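Local coordinates for protein salt-tolerant glutaminase (Micrococcus luteus, PDB 3AGD) that probably catalyses the hydrolysis of L-glutamine to L-glutamate and ammonium, as a salt-tolerant member of the glutaminase family, at residues A34-F39 with S279-E284; D109-N114 with V234-S239; R148-D153 with V197-K202; T315-V320 with G386-A391. One frame throughout, in Å; residues are numbered along the deposited sequence.

Contact 1. Residues A34-F39 with S279-E284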
loop_
_atom_site.group_PDB
_atom_site.type_symbol
_atom_site.label_atom_id
_atom_site.label_comp_id
_atom_site.label_asym_id
_atom_site.label_seq_id
_atom_site.Cartn_x
_atom_site.Cartn_y
_atom_site.Cartn_z
ATOM N N ALA A 34 2.289 -6.719 -36.453
ATOM C CA ALA A 34 2.838 -7.686 -35.509
ATOM C C ALA A 34 1.918 -8.888 -35.312
ATOM O O ALA A 34 0.699 -8.752 -35.323
ATOM C CB ALA A 34 3.114 -7.011 -34.171
ATOM N N ASP A 35 2.516 -10.066 -35.144
ATOM C CA ASP A 35 1.761 -11.300 -34.922
ATOM C C ASP A 35 0.895 -11.070 -33.684
ATOM O O ASP A 35 1.408 -10.881 -32.582
ATOM C CB ASP A 35 2.737 -12.457 -34.686
ATOM C CG ASP A 35 2.041 -13.797 -34.480
ATOM O OD1 ASP A 35 0.791 -13.859 -34.488
ATOM O OD2 ASP A 35 2.768 -14.797 -34.306
ATOM N N PRO A 36 -0.433 -11.072 -33.852
ATOM C CA PRO A 36 -1.329 -10.852 -32.716
ATOM C C PRO A 36 -1.483 -12.074 -31.820
ATOM O O PRO A 36 -1.910 -11.963 -30.669
ATOM C CB PRO A 36 -2.636 -10.472 -33.392
ATOM C CG PRO A 36 -2.625 -11.368 -34.600
ATOM C CD PRO A 36 -1.200 -11.210 -35.105
ATOM N N ASP A 37 -1.119 -13.237 -32.351
ATOM C CA ASP A 37 -1.248 -14.490 -31.620
ATOM C C ASP A 37 -0.103 -14.759 -30.640
ATOM O O ASP A 37 0.575 -15.784 -30.729
ATOM C CB ASP A 37 -1.365 -15.650 -32.614
ATOM C CG ASP A 37 -1.862 -16.930 -31.965
ATOM O OD1 ASP A 37 -1.770 -17.997 -32.610
ATOM O OD2 ASP A 37 -2.350 -16.868 -30.815
ATOM N N ARG A 38 0.115 -13.836 -29.709
ATOM C CA ARG A 38 1.161 -14.000 -28.708
ATOM C C ARG A 38 0.620 -13.560 -27.354
ATOM O O ARG A 38 -0.106 -12.570 -27.259
ATOM C CB ARG A 38 2.423 -13.214 -29.103
ATOM C CG ARG A 38 3.093 -13.794 -30.350
ATOM C CD ARG A 38 4.559 -13.417 -30.515
ATOM N NE ARG A 38 4.768 -12.061 -31.023
ATOM C CZ ARG A 38 5.922 -11.628 -31.529
ATOM N NH1 ARG A 38 6.967 -12.445 -31.600
ATOM N NH2 ARG A 38 6.036 -10.378 -31.959
ATOM N N PHE A 39 0.956 -14.315 -26.313
ATOM C CA PHE A 39 0.466 -14.029 -24.969
ATOM C C PHE A 39 1.409 -14.612 -23.915
ATOM O O PHE A 39 1.517 -15.830 -23.769
ATOM C CB PHE A 39 -0.940 -14.627 -24.821
ATOM C CG PHE A 39 -1.656 -14.245 -23.549
ATOM C CD1 PHE A 39 -1.215 -13.187 -22.760
ATOM C CD2 PHE A 39 -2.804 -14.930 -23.160
ATOM C CE1 PHE A 39 -1.905 -12.818 -21.608
ATOM C CE2 PHE A 39 -3.503 -14.567 -22.006
ATOM C CZ PHE A 39 -3.050 -13.507 -21.229
ATOM N N SER A 279 0.715 -8.986 -24.635
ATOM C CA SER A 279 -0.350 -9.400 -25.537
ATOM C C SER A 279 -0.610 -8.215 -26.462
ATOM O O SER A 279 -1.233 -7.232 -26.067
ATOM C CB SER A 279 -1.612 -9.767 -24.756
ATOM O OG SER A 279 -2.584 -10.306 -25.631
ATOM N N PRO A 280 -0.131 -8.304 -27.713
ATOM C CA PRO A 280 -0.239 -7.297 -28.774
ATOM C C PRO A 280 -1.527 -6.485 -28.919
ATOM O O PRO A 280 -1.484 -5.257 -28.925
ATOM C CB PRO A 280 0.076 -8.098 -30.034
ATOM C CG PRO A 280 1.075 -9.094 -29.541
ATOM C CD PRO A 280 0.435 -9.556 -28.253
ATOM N N ARG A 281 -2.668 -7.151 -29.038
ATOM C CA ARG A 281 -3.916 -6.425 -29.230
ATOM C C ARG A 281 -4.353 -5.531 -28.079
ATOM O O ARG A 281 -4.315 -5.920 -26.910
ATOM C CB ARG A 281 -5.029 -7.393 -29.626
ATOM C CG ARG A 281 -4.858 -7.873 -31.052
ATOM C CD ARG A 281 -5.920 -8.869 -31.478
ATOM N NE ARG A 281 -5.770 -9.207 -32.891
ATOM C CZ ARG A 281 -6.375 -10.227 -33.486
ATOM N NH1 ARG A 281 -7.180 -11.017 -32.792
ATOM N NH2 ARG A 281 -6.161 -10.466 -34.773
ATOM N N LEU A 282 -4.776 -4.325 -28.444
ATOM C CA LEU A 282 -5.202 -3.312 -27.488
ATOM C C LEU A 282 -6.718 -3.133 -27.427
ATOM O O LEU A 282 -7.429 -3.411 -28.390
ATOM C CB LEU A 282 -4.564 -1.970 -27.856
ATOM C CG LEU A 282 -3.075 -1.973 -28.232
ATOM C CD1 LEU A 282 -2.674 -0.591 -28.718
ATOM C CD2 LEU A 282 -2.226 -2.391 -27.037
ATOM N N ASP A 283 -7.204 -2.666 -26.281
ATOM C CA ASP A 283 -8.620 -2.417 -26.120
ATOM C C ASP A 283 -8.895 -1.015 -26.648
ATOM O O ASP A 283 -8.020 -0.358 -27.207
ATOM C CB ASP A 283 -9.039 -2.529 -24.651
ATOM C CG ASP A 283 -8.139 -1.738 -23.716
ATOM O OD1 ASP A 283 -7.688 -0.642 -24.103
ATOM O OD2 ASP A 283 -7.896 -2.209 -22.584
ATOM N N GLU A 284 -10.097 -0.526 -26.468
ATOM C CA GLU A 284 -10.360 0.789 -27.017
ATOM C C GLU A 284 -9.657 1.967 -26.357
ATOM O O GLU A 284 -9.532 3.029 -26.948
ATOM C CB GLU A 284 -11.854 1.018 -27.102
ATOM C CG GLU A 284 -12.499 0.230 -28.239
ATOM C CD GLU A 284 -13.967 0.559 -28.422
ATOM O OE1 GLU A 284 -14.760 0.283 -27.496
ATOM O OE2 GLU A 284 -14.328 1.096 -29.493
HETATM O O HOH W 1 -3.008 -10.086 -29.062
#
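The guanidinium of Arg281 lies against the ring of Pro36, with Pro36 CB over one of its faces, 3.4 Å from Arg281 NE, and Pro36 CG leaning toward NH2. Arg281 runs extended from CG to NE, which carries the flat group across the proline ring; its NH1 donates a hydrogen bond to the backbone oxygen of Asn20. The other flat group, the ring of Phe39, is met obliquely: its CD1 stands 4.0 Å from Ser279 CB, while Val13 and Leu16 of helix 4-16 pack on the same side chain. Both segments are loops at the end of the antiparallel sheet of the glutaminase domain, one leading into strand 40-44, the other leaving its neighbour, strand 273-278. Between the flat groups Pro280 presents its ring to backbone oxygens, CD 3.2 Å from Arg38 O and CG 3.5 Å from Asp35 O. A water joins the two segments, donating to Pro36 O (2.7 Å) and accepting from Arg281 N (3.0 Å); Asn20 ND2 also donates to Pro36 O. Asp35 OD1 takes the backbone N of Asp37 at 2.9 Å, from above the carboxylate plane, closing an Asx turn that bends the loop around Pro36.

Contact 2. Residues D109-N114 with V234-S239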
loop_
_atom_site.group_PDB
_atom_site.type_symbol
_atom_site.label_atom_id
_atom_site.label_comp_id
_atom_site.label_asym_id
_atom_site.label_seq_id
_atom_site.Cartn_x
_atom_site.Cartn_y
_atom_site.Cartn_z
ATOM N N ASP A 109 1.139 17.733 -16.161
ATOM C CA ASP A 109 0.574 17.088 -14.978
ATOM C C ASP A 109 1.374 15.985 -14.280
ATOM O O ASP A 109 1.465 15.981 -13.050
ATOM C CB ASP A 109 -0.839 16.587 -15.283
ATOM C CG ASP A 109 -1.856 17.721 -15.330
ATOM O OD1 ASP A 109 -1.540 18.820 -14.825
ATOM O OD2 ASP A 109 -2.969 17.513 -15.856
ATOM N N ASN A 110 1.935 15.042 -15.028
ATOM C CA ASN A 110 2.713 13.981 -14.389
ATOM C C ASN A 110 3.600 13.225 -15.373
ATOM O O ASN A 110 3.486 13.402 -16.583
ATOM C CB ASN A 110 1.793 12.996 -13.656
ATOM C CG ASN A 110 0.826 12.303 -14.589
ATOM O OD1 ASN A 110 -0.352 12.653 -14.655
ATOM N ND2 ASN A 110 1.322 11.321 -15.328
ATOM N N ALA A 111 4.473 12.375 -14.837
ATOM C CA ALA A 111 5.425 11.604 -15.634
ATOM C C ALA A 111 4.859 10.465 -16.478
ATOM O O ALA A 111 5.560 9.945 -17.348
ATOM C CB ALA A 111 6.540 11.060 -14.720
ATOM N N MET A 112 3.611 10.079 -16.226
ATOM C CA MET A 112 2.970 8.985 -16.958
ATOM C C MET A 112 2.383 9.388 -18.311
ATOM O O MET A 112 2.214 8.546 -19.194
ATOM C CB MET A 112 1.872 8.349 -16.100
ATOM C CG MET A 112 2.385 7.693 -14.824
ATOM S SD MET A 112 3.610 6.393 -15.136
ATOM C CE MET A 112 5.130 7.230 -14.730
ATOM N N ILE A 113 2.064 10.667 -18.469
ATOM C CA ILE A 113 1.515 11.158 -19.727
ATOM C C ILE A 113 2.677 11.622 -20.601
ATOM O O ILE A 113 3.728 12.026 -20.093
ATOM C CB ILE A 113 0.543 12.342 -19.509
ATOM C CG1 ILE A 113 1.284 13.522 -18.875
ATOM C CG2 ILE A 113 -0.611 11.909 -18.613
ATOM C CD1 ILE A 113 0.441 14.777 -18.731
ATOM N N ASN A 114 2.484 11.564 -21.913
ATOM C CA ASN A 114 3.519 11.952 -22.862
ATOM C C ASN A 114 4.207 13.269 -22.527
ATOM O O ASN A 114 5.426 13.314 -22.395
ATOM C CB ASN A 114 2.927 12.008 -24.271
ATOM C CG ASN A 114 2.620 10.629 -24.820
ATOM O OD1 ASN A 114 2.472 9.666 -24.061
ATOM N ND2 ASN A 114 2.515 10.524 -26.140
ATOM N N VAL A 234 6.263 4.500 -7.923
ATOM C CA VAL A 234 5.095 3.650 -7.805
ATOM C C VAL A 234 3.858 4.475 -7.444
ATOM O O VAL A 234 2.753 4.127 -7.848
ATOM C CB VAL A 234 5.334 2.528 -6.786
ATOM C CG1 VAL A 234 4.133 1.597 -6.746
ATOM C CG2 VAL A 234 6.597 1.748 -7.176
ATOM N N SER A 235 4.040 5.569 -6.704
ATOM C CA SER A 235 2.905 6.427 -6.352
ATOM C C SER A 235 2.320 7.033 -7.626
ATOM O O SER A 235 1.110 7.013 -7.839
ATOM C CB SER A 235 3.329 7.564 -5.406
ATOM O OG SER A 235 3.594 7.093 -4.094
ATOM N N VAL A 236 3.193 7.561 -8.477
ATOM C CA VAL A 236 2.767 8.177 -9.733
ATOM C C VAL A 236 2.109 7.164 -10.677
ATOM O O VAL A 236 1.174 7.502 -11.408
ATOM C CB VAL A 236 3.967 8.861 -10.418
ATOM C CG1 VAL A 236 3.585 9.360 -11.805
ATOM C CG2 VAL A 236 4.437 10.022 -9.553
ATOM N N MET A 237 2.597 5.925 -10.658
ATOM C CA MET A 237 2.027 4.861 -11.482
ATOM C C MET A 237 0.606 4.590 -10.985
ATOM O O MET A 237 -0.332 4.431 -11.765
ATOM C CB MET A 237 2.856 3.573 -11.353
ATOM C CG MET A 237 4.135 3.531 -12.174
ATOM S SD MET A 237 5.131 2.056 -11.782
ATOM C CE MET A 237 4.122 0.758 -12.500
ATOM N N THR A 238 0.461 4.538 -9.669
ATOM C CA THR A 238 -0.825 4.279 -9.047
ATOM C C THR A 238 -1.860 5.322 -9.459
ATOM O O THR A 238 -2.938 4.981 -9.942
ATOM C CB THR A 238 -0.690 4.276 -7.507
ATOM O OG1 THR A 238 0.265 3.282 -7.116
ATOM C CG2 THR A 238 -2.029 3.967 -6.844
ATOM N N SER A 239 -1.519 6.595 -9.288
ATOM C CA SER A 239 -2.433 7.688 -9.615
ATOM C C SER A 239 -2.796 7.875 -11.087
ATOM O O SER A 239 -3.945 8.194 -11.401
ATOM C CB SER A 239 -1.875 9.010 -9.078
ATOM O OG SER A 239 -1.768 8.974 -7.668
#
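Met112 bends over Val236 where the loop before helix 114-123 meets helix 227-240, inside the all-helical part of a fold related to the serine beta-lactamases. The tight part is small and made by side-chain carbons, with one carbonyl oxygen beside them. Met112 CG reaches two atoms of one residue, Val236 O at 3.6 Å and Val236 CG1 at 3.7 Å, and the chain then turns back, chi2 -58° and chi3 103°, so that CE also comes to rest on CG1, 3.9 Å away. Val236 holds that methyl out toward the loop because CG1 is anti to its own backbone N, chi1 173°.

Around this centre the fit slackens. Met112 SD stands 4.2 Å from Met237 CG, and Ala111 CB only grazes Val236 CG1 at 4.5 Å. Tyr71 of helix 67-78 touches both Ala111 and Val236 and so shares this looser flank. Thr238 points away from the loop and Ser239 lies to its flank, both partly exposed; Met307 of the second subunit packs on Thr238, and Leu250 of that subunit on Ser239.

The loop matters for the site it leads to. Met112 O and Asn114 OD1 both accept from Lys67 NZ, the lysine of what is probably an SxxK motif with Ser64, and Asn114 is an L-glutamate-binding residue. The Met112 packing therefore lies directly next to the residues that hold that amine. Within helix 227-240, Val234 O takes two donors from opposite faces of its carbonyl plane: Thr238 N at 3.0 Å and Thr238 OG1 at 2.7 Å.

Contact 3. Residues R148-D153 with V197-K202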
loop_
_atom_site.group_PDB
_atom_site.type_symbol
_atom_site.label_atom_id
_atom_site.label_comp_id
_atom_site.label_asym_id
_atom_site.label_seq_id
_atom_site.Cartn_x
_atom_site.Cartn_y
_atom_site.Cartn_z
ATOM N N ARG A 148 20.295 -6.749 -17.578
ATOM C CA ARG A 148 21.015 -7.047 -18.811
ATOM C C ARG A 148 20.958 -5.858 -19.761
ATOM O O ARG A 148 20.021 -5.061 -19.712
ATOM C CB ARG A 148 20.429 -8.294 -19.491
ATOM C CG ARG A 148 19.089 -8.084 -20.185
ATOM C CD ARG A 148 18.505 -9.410 -20.675
ATOM N NE ARG A 148 17.236 -9.236 -21.381
ATOM C CZ ARG A 148 17.121 -8.816 -22.640
ATOM N NH1 ARG A 148 15.920 -8.684 -23.188
ATOM N NH2 ARG A 148 18.203 -8.541 -23.357
ATOM N N ARG A 149 21.971 -5.738 -20.615
ATOM C CA ARG A 149 22.037 -4.651 -21.581
ATOM C C ARG A 149 20.893 -4.778 -22.577
ATOM O O ARG A 149 20.774 -5.786 -23.271
ATOM C CB ARG A 149 23.373 -4.685 -22.328
ATOM C CG ARG A 149 24.585 -4.356 -21.470
ATOM C CD ARG A 149 25.887 -4.539 -22.248
ATOM N NE ARG A 149 27.036 -3.992 -21.528
ATOM C CZ ARG A 149 27.215 -2.697 -21.281
ATOM N NH1 ARG A 149 26.323 -1.807 -21.698
ATOM N NH2 ARG A 149 28.285 -2.287 -20.611
ATOM N N LEU A 150 20.050 -3.755 -22.643
ATOM C CA LEU A 150 18.914 -3.766 -23.559
ATOM C C LEU A 150 19.266 -3.001 -24.828
ATOM O O LEU A 150 20.195 -2.193 -24.833
ATOM C CB LEU A 150 17.698 -3.125 -22.891
ATOM C CG LEU A 150 17.245 -3.739 -21.566
ATOM C CD1 LEU A 150 16.113 -2.907 -20.984
ATOM C CD2 LEU A 150 16.799 -5.178 -21.786
ATOM N N SER A 151 18.520 -3.252 -25.900
ATOM C CA SER A 151 18.762 -2.578 -27.171
ATOM C C SER A 151 17.486 -1.941 -27.701
ATOM O O SER A 151 16.381 -2.369 -27.371
ATOM C CB SER A 151 19.285 -3.571 -28.213
ATOM O OG SER A 151 20.455 -4.219 -27.758
ATOM N N VAL A 152 17.656 -0.927 -28.540
ATOM C CA VAL A 152 16.538 -0.221 -29.143
ATOM C C VAL A 152 16.176 -0.866 -30.481
ATOM O O VAL A 152 17.060 -1.267 -31.242
ATOM C CB VAL A 152 16.898 1.257 -29.407
ATOM C CG1 VAL A 152 15.719 1.981 -30.035
ATOM C CG2 VAL A 152 17.308 1.935 -28.112
ATOM N N ASP A 153 14.881 -0.983 -30.760
ATOM C CA ASP A 153 14.437 -1.533 -32.033
ATOM C C ASP A 153 14.319 -0.333 -32.974
ATOM O O ASP A 153 13.284 0.339 -33.026
ATOM C CB ASP A 153 13.085 -2.222 -31.886
ATOM C CG ASP A 153 12.625 -2.865 -33.175
ATOM O OD1 ASP A 153 12.247 -2.132 -34.111
ATOM O OD2 ASP A 153 12.650 -4.108 -33.258
ATOM N N VAL A 197 12.823 0.701 -26.869
ATOM C CA VAL A 197 13.701 -0.224 -26.164
ATOM C C VAL A 197 13.016 -1.589 -26.087
ATOM O O VAL A 197 11.850 -1.685 -25.718
ATOM C CB VAL A 197 14.019 0.271 -24.737
ATOM C CG1 VAL A 197 14.781 -0.803 -23.966
ATOM C CG2 VAL A 197 14.837 1.539 -24.805
ATOM N N LEU A 198 13.757 -2.637 -26.432
ATOM C CA LEU A 198 13.246 -4.005 -26.432
ATOM C C LEU A 198 13.326 -4.738 -25.096
ATOM O O LEU A 198 14.384 -4.816 -24.466
ATOM C CB LEU A 198 13.980 -4.826 -27.499
ATOM C CG LEU A 198 13.713 -4.440 -28.959
ATOM C CD1 LEU A 198 14.762 -5.077 -29.874
ATOM C CD2 LEU A 198 12.299 -4.884 -29.345
ATOM N N VAL A 199 12.193 -5.285 -24.673
ATOM C CA VAL A 199 12.117 -6.040 -23.431
ATOM C C VAL A 199 11.151 -7.204 -23.618
ATOM O O VAL A 199 10.347 -7.210 -24.551
ATOM C CB VAL A 199 11.603 -5.175 -22.249
ATOM C CG1 VAL A 199 12.560 -4.025 -21.983
ATOM C CG2 VAL A 199 10.198 -4.656 -22.553
ATOM N N THR A 200 11.248 -8.189 -22.730
ATOM C CA THR A 200 10.366 -9.344 -22.758
ATOM C C THR A 200 9.513 -9.245 -21.500
ATOM O O THR A 200 9.774 -8.411 -20.626
ATOM C CB THR A 200 11.145 -10.666 -22.670
ATOM O OG1 THR A 200 11.780 -10.751 -21.387
ATOM C CG2 THR A 200 12.210 -10.742 -23.766
ATOM N N VAL A 201 8.499 -10.095 -21.409
ATOM C CA VAL A 201 7.637 -10.122 -20.239
ATOM C C VAL A 201 8.495 -10.277 -18.980
ATOM O O VAL A 201 8.258 -9.616 -17.964
ATOM C CB VAL A 201 6.675 -11.308 -20.305
ATOM C CG1 VAL A 201 5.896 -11.411 -19.025
ATOM C CG2 VAL A 201 5.738 -11.148 -21.475
ATOM N N LYS A 202 9.488 -11.158 -19.061
ATOM C CA LYS A 202 10.382 -11.421 -17.941
ATOM C C LYS A 202 11.164 -10.178 -17.541
ATOM O O LYS A 202 11.363 -9.921 -16.356
ATOM C CB LYS A 202 11.355 -12.548 -18.290
ATOM C CG LYS A 202 10.709 -13.921 -18.416
ATOM C CD LYS A 202 11.759 -14.970 -18.768
ATOM C CE LYS A 202 11.165 -16.363 -18.859
ATOM N NZ LYS A 202 12.202 -17.394 -19.184
HETATM O O HOH W 2 17.036 -5.587 -25.608
#
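Leu150 and Val197 meet through their first torsions: Leu150 has CG beside its backbone N (chi1 -57°), and Val197, although its CB points away, brings CG1 to it by setting that methyl anti to its own N (chi1 172°). The two side chains cross at about a right angle, with Leu150 CB 3.9 Å from Val197 CG1. Further along, Leu150 CD1 rests on Val199 CG1, and its other methyl, CD2, turns to Leu198 O at 3.6 Å. That same CD2 sits over the centre of the Arg148 guanidinium, 3.7 Å above the plane, so the leucine methyl covers one face of the arginine within the same segment.

The backbones come together beside this. Val152 and Val197 form a single beta bridge, and Leu198 N donates to Ser151 O at 2.8 Å in an almost straight bond, 172° at the hydrogen. A water repeats the link one step away, accepting from Ser151 N and donating to Leu198 O. One residue past the bridge, Asp153 CB packs on Leu198 CG at 3.7 Å, while its carboxylate turns to cap the next helix, OD1 accepting from Thr156 N.

The segments thus tie the loop between helices 131-146 and 154-161 to strand 198-199, which pairs with strand 60-61 just before Ser64. Outside the two segments, Arg148 NH1 makes salt bridges to Asp203 and Glu59, and Asp203 also takes Thr200 N. The charge of Arg148 is thus shared between two acids, and the Leu150 methyl probably keeps water off one side of its guanidinium.

Contact 4. Residues T315-V320 with G386-A391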
loop_
_atom_site.group_PDB
_atom_site.type_symbol
_atom_site.label_atom_id
_atom_site.label_comp_id
_atom_site.label_asym_id
_atom_site.label_seq_id
_atom_site.Cartn_x
_atom_site.Cartn_y
_atom_site.Cartn_z
ATOM N N THR A 315 5.438 -10.030 14.173
ATOM C CA THR A 315 6.279 -11.166 13.824
ATOM C C THR A 315 7.756 -10.766 13.870
ATOM O O THR A 315 8.647 -11.615 13.817
ATOM C CB THR A 315 5.893 -11.726 12.437
ATOM O OG1 THR A 315 4.584 -12.306 12.521
ATOM C CG2 THR A 315 6.881 -12.800 11.978
ATOM N N ALA A 316 8.007 -9.466 13.984
ATOM C CA ALA A 316 9.371 -8.967 14.085
ATOM C C ALA A 316 9.973 -9.593 15.347
ATOM O O ALA A 316 11.190 -9.715 15.482
ATOM C CB ALA A 316 9.368 -7.443 14.187
ATOM N N VAL A 317 9.108 -9.983 16.279
ATOM C CA VAL A 317 9.567 -10.634 17.499
ATOM C C VAL A 317 9.434 -12.136 17.262
ATOM O O VAL A 317 8.325 -12.672 17.247
ATOM C CB VAL A 317 8.716 -10.228 18.726
ATOM C CG1 VAL A 317 9.173 -11.004 19.953
ATOM C CG2 VAL A 317 8.846 -8.727 18.984
ATOM N N ARG A 318 10.567 -12.805 17.059
ATOM C CA ARG A 318 10.585 -14.248 16.811
ATOM C C ARG A 318 10.152 -15.006 18.072
ATOM O O ARG A 318 9.408 -15.980 17.995
ATOM C CB ARG A 318 11.993 -14.678 16.375
ATOM C CG ARG A 318 12.126 -16.114 15.891
ATOM C CD ARG A 318 13.565 -16.385 15.442
ATOM N NE ARG A 318 13.799 -17.766 15.019
ATOM C CZ ARG A 318 13.449 -18.273 13.838
ATOM N NH1 ARG A 318 12.839 -17.520 12.930
ATOM N NH2 ARG A 318 13.721 -19.542 13.560
ATOM N N PHE A 319 10.634 -14.555 19.227
ATOM C CA PHE A 319 10.276 -15.151 20.512
ATOM C C PHE A 319 10.902 -14.392 21.679
ATOM O O PHE A 319 11.841 -13.613 21.499
ATOM C CB PHE A 319 10.676 -16.638 20.583
ATOM C CG PHE A 319 12.169 -16.889 20.651
ATOM C CD1 PHE A 319 12.821 -17.547 19.614
ATOM C CD2 PHE A 319 12.910 -16.516 21.774
ATOM C CE1 PHE A 319 14.188 -17.837 19.692
ATOM C CE2 PHE A 319 14.277 -16.799 21.863
ATOM C CZ PHE A 319 14.916 -17.462 20.820
ATOM N N VAL A 320 10.354 -14.615 22.868
ATOM C CA VAL A 320 10.850 -13.996 24.092
ATOM C C VAL A 320 10.793 -15.088 25.148
ATOM O O VAL A 320 9.712 -15.515 25.548
ATOM C CB VAL A 320 9.961 -12.825 24.550
ATOM C CG1 VAL A 320 10.633 -12.086 25.703
ATOM C CG2 VAL A 320 9.699 -11.883 23.388
ATOM N N GLY A 386 2.685 -11.768 16.412
ATOM C CA GLY A 386 3.720 -12.787 16.496
ATOM C C GLY A 386 4.010 -13.255 17.913
ATOM O O GLY A 386 3.130 -13.795 18.585
ATOM N N ALA A 387 5.238 -13.046 18.380
ATOM C CA ALA A 387 5.608 -13.472 19.730
ATOM C C ALA A 387 5.776 -12.314 20.715
ATOM O O ALA A 387 6.342 -12.488 21.797
ATOM C CB ALA A 387 6.886 -14.304 19.681
ATOM N N VAL A 388 5.285 -11.136 20.340
ATOM C CA VAL A 388 5.380 -9.962 21.208
ATOM C C VAL A 388 4.793 -10.269 22.582
ATOM O O VAL A 388 5.320 -9.840 23.614
ATOM C CB VAL A 388 4.599 -8.756 20.620
ATOM C CG1 VAL A 388 4.584 -7.602 21.624
ATOM C CG2 VAL A 388 5.230 -8.308 19.313
ATOM N N HIS A 389 3.699 -11.025 22.581
ATOM C CA HIS A 389 3.004 -11.379 23.808
ATOM C C HIS A 389 3.839 -12.212 24.769
ATOM O O HIS A 389 3.548 -12.252 25.965
ATOM C CB HIS A 389 1.707 -12.129 23.482
ATOM C CG HIS A 389 1.921 -13.493 22.900
ATOM N ND1 HIS A 389 2.336 -13.694 21.601
ATOM C CD2 HIS A 389 1.776 -14.725 23.443
ATOM C CE1 HIS A 389 2.437 -14.990 21.368
ATOM N NE2 HIS A 389 2.104 -15.638 22.469
ATOM N N GLU A 390 4.870 -12.877 24.260
ATOM C CA GLU A 390 5.706 -13.701 25.123
ATOM C C GLU A 390 6.472 -12.848 26.140
ATOM O O GLU A 390 6.938 -13.359 27.160
ATOM C CB GLU A 390 6.676 -14.548 24.288
ATOM C CG GLU A 390 5.992 -15.377 23.202
ATOM C CD GLU A 390 6.909 -16.418 22.573
ATOM O OE1 GLU A 390 8.127 -16.166 22.479
ATOM O OE2 GLU A 390 6.408 -17.486 22.156
ATOM N N ALA A 391 6.590 -11.549 25.870
ATOM C CA ALA A 391 7.291 -10.649 26.788
ATOM C C ALA A 391 6.471 -10.501 28.063
ATOM O O ALA A 391 7.006 -10.568 29.169
ATOM C CB ALA A 391 7.503 -9.284 26.145
HETATM O O HOH W 3 7.709 -15.794 27.291
#
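The methyl of Ala387 is the bump that fits a hollow in the strand: CB sits 3.3 Å from Val317 O, 3.5 Å from Arg318 O and close to Phe319 CA. The hollow lies at a classic beta bulge, where Arg318 and Phe319 both face His330. Two valines flank it. Val317 CG2 meets Val388 CG2 at 3.7 Å, the side chains crossing at about a right angle, and Val320 wedges its methyls against the chain leading into helix 389-395, CG1 on Ala391 CA and CG2 on Ala387 O. Gly386, with its positive phi, lets the chain pass close beside Thr315, their CA atoms 4.0 Å apart.

Glu390 reaches back along the strand, its chain extended beyond CG. OE1 accepts from Val320 N at 2.7 Å, met nearly along its own C-O axis, and OE2 forms a salt bridge with Arg413 of the second subunit. A weak hydrogen bond, Ala387 N to Val317 O at 3.3 Å, holds the other end, and a water donates to both Val320 O and Glu390 O.

The contact belongs to what is probably a STAS-type domain. At the bulge, Arg318 of the second subunit packs on Phe319. Strand 317-323 pairs antiparallel with strand 326-332, and helix 337-349 lies against the valines, Ala346 on Val317 and Ala342 on Val388.

In the fold
Contacts 1, 2 and 3 all lie within the glutaminase domain, contact 3 nested along the chain inside contact 2 and contact 2 inside contact 1. Contact 2 is the one that holds a glutamate-binding residue, Asn114. Contact 3 lies nearby in the site's surroundings, the side chain of Val197 about 7 Å from that of Cys195 and that of Asp153 about 9 Å from that of Glu160. Contact 1 is more peripheral, the side chain of Pro280 about 10 Å from that of Val261; its nearest atoms come about 6 Å from those of contact 3. Contact 4 belongs to the separate, probably STAS-type domain, its centre about 40 Å from that of contact 2; contacts 2 and 4 both touch the second subunit, as does Arg148 of contact 3.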